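Local coordinates for uncharacterized protein (Acinetobacter baumannii, PDB 5D66), which is of unknown function but is built as an ankyrin repeat domain, a fold that commonly mediates protein-protein binding, at residues A39-T44 against Y73-A78. Numbering follows the deposited sequence.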
ATOM      1  N   ALA A  39      -7.190   9.996  13.987  1.00  5.01           N
ATOM      2  CA  ALA A  39      -6.336  11.110  13.719  1.00  5.05           C
ATOM      3  C   ALA A  39      -5.134  10.668  12.870  1.00  5.23           C
ATOM      4  O   ALA A  39      -4.669  11.400  11.984  1.00  5.57           O
ATOM      5  CB  ALA A  39      -5.906  11.808  14.967  1.00  6.08           C
ATOM      6  N   LEU A  40      -4.608   9.459  13.133  1.00  4.73           N
ATOM      7  CA  LEU A  40      -3.522   8.969  12.293  1.00  4.80           C
ATOM      8  C   LEU A  40      -3.986   8.767  10.841  1.00  4.51           C
ATOM      9  O   LEU A  40      -3.230   9.048   9.919  1.00  4.56           O
ATOM     10  CB  LEU A  40      -2.956   7.661  12.859  1.00  5.08           C
ATOM     11  CG  LEU A  40      -1.882   6.990  11.984  1.00  5.05           C
ATOM     12  CD1 LEU A  40      -0.670   7.893  11.772  1.00  5.56           C
ATOM     13  CD2 LEU A  40      -1.454   5.649  12.576  1.00  5.28           C
HETATM   14  N   MSE A  41      -5.215   8.306  10.619  1.00  4.53           N
HETATM   15  CA  MSE A  41      -5.726   8.195   9.253  1.00  4.93           C
HETATM   16  C   MSE A  41      -5.774   9.574   8.593  1.00  4.86           C
HETATM   17  O   MSE A  41      -5.341   9.725   7.430  1.00  5.45           O
HETATM   18  CB  MSE A  41      -7.060   7.520   9.240  1.00  4.81           C
HETATM   19  CG  MSE A  41      -7.487   7.139   7.826  1.00  5.69           C
HETATM   20 SE   MSE A  41      -6.381   5.771   6.961  0.75  4.51          SE
HETATM   21  CE  MSE A  41      -5.573   6.798   5.553  1.00  8.19           C
ATOM     22  N   VAL A  42      -6.238  10.601   9.319  1.00  5.14           N
ATOM     23  CA  VAL A  42      -6.262  11.971   8.808  1.00  5.30           C
ATOM     24  C   VAL A  42      -4.867  12.435   8.432  1.00  5.48           C
ATOM     25  O   VAL A  42      -4.631  12.981   7.337  1.00  5.84           O
ATOM     26  CB  VAL A  42      -6.924  12.899   9.819  1.00  5.77           C
ATOM     27  CG1 VAL A  42      -6.790  14.351   9.410  1.00  6.69           C
ATOM     28  CG2 VAL A  42      -8.401  12.525   9.997  1.00  6.45           C
ATOM     29  N   ALA A  43      -3.884  12.211   9.304  1.00  5.45           N
ATOM     30  CA  ALA A  43      -2.496  12.608   9.019  1.00  5.89           C
ATOM     31  C   ALA A  43      -1.970  11.881   7.801  1.00  5.56           C
ATOM     32  O   ALA A  43      -1.263  12.452   6.963  1.00  6.39           O
ATOM     33  CB  ALA A  43      -1.605  12.335  10.206  1.00  5.91           C
ATOM     34  N   THR A  44      -2.288  10.592   7.675  1.00  4.99           N
ATOM     35  CA  THR A  44      -1.760   9.780   6.590  1.00  5.47           C
ATOM     36  C   THR A  44      -2.316  10.216   5.255  1.00  5.25           C
ATOM     37  O   THR A  44      -1.592  10.306   4.254  1.00  5.66           O
ATOM     38  CB  THR A  44      -1.990   8.301   6.858  1.00  5.62           C
ATOM     39  OG1 THR A  44      -1.301   7.922   8.070  1.00  5.77           O
ATOM     40  CG2 THR A  44      -1.428   7.428   5.736  1.00  5.95           C
ATOM     41  N   TYR A  73      -1.455   2.086   7.146  1.00  4.38           N
ATOM     42  CA  TYR A  73      -0.536   1.225   6.397  1.00  4.85           C
ATOM     43  C   TYR A  73      -1.018   1.047   4.942  1.00  4.40           C
ATOM     44  O   TYR A  73      -0.248   1.209   3.992  1.00  4.96           O
ATOM     45  CB  TYR A  73      -0.411  -0.109   7.140  1.00  4.79           C
ATOM     46  CG  TYR A  73      -0.033  -1.274   6.242  1.00  4.61           C
ATOM     47  CD1 TYR A  73       1.228  -1.369   5.693  1.00  5.26           C
ATOM     48  CD2 TYR A  73      -0.963  -2.245   5.917  1.00  4.65           C
ATOM     49  CE1 TYR A  73       1.547  -2.454   4.861  1.00  5.23           C
ATOM     50  CE2 TYR A  73      -0.656  -3.319   5.104  1.00  5.50           C
ATOM     51  CZ  TYR A  73       0.584  -3.386   4.533  1.00  5.18           C
ATOM     52  OH  TYR A  73       0.916  -4.431   3.689  1.00  6.38           O
ATOM     53  N   LEU A  74      -2.269   0.609   4.752  1.00  4.46           N
ATOM     54  CA  LEU A  74      -2.746   0.307   3.411  1.00  4.97           C
ATOM     55  C   LEU A  74      -2.699   1.517   2.497  1.00  4.84           C
ATOM     56  O   LEU A  74      -2.331   1.419   1.323  1.00  5.65           O
ATOM     57  CB  LEU A  74      -4.137  -0.296   3.433  1.00  4.77           C
ATOM     58  CG  LEU A  74      -4.251  -1.675   3.967  1.00  5.31           C
ATOM     59  CD1 LEU A  74      -5.710  -1.999   4.350  1.00  5.62           C
ATOM     60  CD2 LEU A  74      -3.806  -2.682   2.925  1.00  5.79           C
ATOM     61  N   TYR A  75      -3.111   2.669   3.011  1.00  5.23           N
ATOM     62  CA  TYR A  75      -3.189   3.878   2.247  1.00  5.25           C
ATOM     63  C   TYR A  75      -1.764   4.397   1.925  1.00  5.33           C
ATOM     64  O   TYR A  75      -1.481   4.828   0.803  1.00  5.37           O
ATOM     65  CB  TYR A  75      -3.906   4.970   3.015  1.00  6.08           C
ATOM     66  CG  TYR A  75      -4.253   6.196   2.232  1.00  6.25           C
ATOM     67  CD1 TYR A  75      -5.459   6.287   1.598  1.00  7.02           C
ATOM     68  CD2 TYR A  75      -3.401   7.265   2.141  1.00  6.66           C
ATOM     69  CE1 TYR A  75      -5.803   7.396   0.834  1.00 10.18           C
ATOM     70  CE2 TYR A  75      -3.725   8.363   1.409  1.00  6.53           C
ATOM     71  CZ  TYR A  75      -4.941   8.448   0.757  1.00  8.05           C
ATOM     72  OH  TYR A  75      -5.300   9.583   0.040  1.00 11.53           O
ATOM     73  N   ALA A  76      -0.854   4.365   2.899  1.00  5.01           N
ATOM     74  CA  ALA A  76       0.515   4.824   2.650  1.00  5.25           C
ATOM     75  C   ALA A  76       1.146   3.960   1.556  1.00  5.40           C
ATOM     76  O   ALA A  76       1.869   4.481   0.685  1.00  5.70           O
ATOM     77  CB  ALA A  76       1.368   4.816   3.898  1.00  5.17           C
ATOM     78  N   GLY A  77       0.914   2.656   1.587  1.00  5.11           N
ATOM     79  CA  GLY A  77       1.449   1.800   0.524  1.00  5.98           C
ATOM     80  C   GLY A  77       0.846   2.134  -0.839  1.00  5.92           C
ATOM     81  O   GLY A  77       1.563   2.284  -1.845  1.00  6.91           O
ATOM     82  N   ALA A  78      -0.465   2.299  -0.924  1.00  6.02           N
ATOM     83  CA  ALA A  78      -1.121   2.590  -2.194  1.00  6.71           C
ATOM     84  C   ALA A  78      -0.676   3.920  -2.778  1.00  6.97           C
ATOM     85  O   ALA A  78      -0.568   4.044  -4.008  1.00  8.84           O
ATOM     86  CB  ALA A  78      -2.629   2.572  -2.038  1.00  7.13           C
TER
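Both Met41 and Tyr75 carry CG anti to the backbone N, chi1 -168° and -170°. The selenomethionine chain then bends at chi2 and chi3, which carries its methyl CE across to helix 72-79. CE of Met41 lies 3.5 Å from CB of Tyr75 and 3.6 Å from its CG. The tyrosine chi1 places the ring beside this methyl, which thus sits at the root of the ring and approaches it obliquely. The two side chains cross at about a right angle.

Thr44 supplies the second point of contact. Its CG2 is anti to the backbone N and points toward helix 72-79. There it stands 4.1 Å from CD2 of Tyr75 and 4.2 Å from CB of Ala76. The side chains of Thr44 and Tyr75 slide past each other in opposite directions. O of Thr44 lies 4.1 Å from CE2 of Tyr75, oblique to the ring. The hydroxyl is turned back to its own helix. OG1 of Thr44 donates to O of Leu40 at 2.9 Å, from above the carbonyl plane. N of Thr44 binds the same oxygen from the opposite face. The hydroxyl bond helps hold the threonine rotation that presents CG2 to Tyr75 and Ala76.

The segments 39-44 and 73-78 run almost parallel, with axes 10.0 Å apart at an angle of 6°. They belong to helices 39-45 and 72-79, which stack side by side as in an ankyrin array. Pro72 of helix 72-79 also touches Met41 and Thr44. Ile84 packs on Thr44 and Leu85 on Ala76, so helix 82-90 borders the contact.

No hydrogen bond links the two segments. Their cohesion here rests on van der Waals contacts in a largely buried seam, while the Thr44 hydroxyl bonds within its own helix.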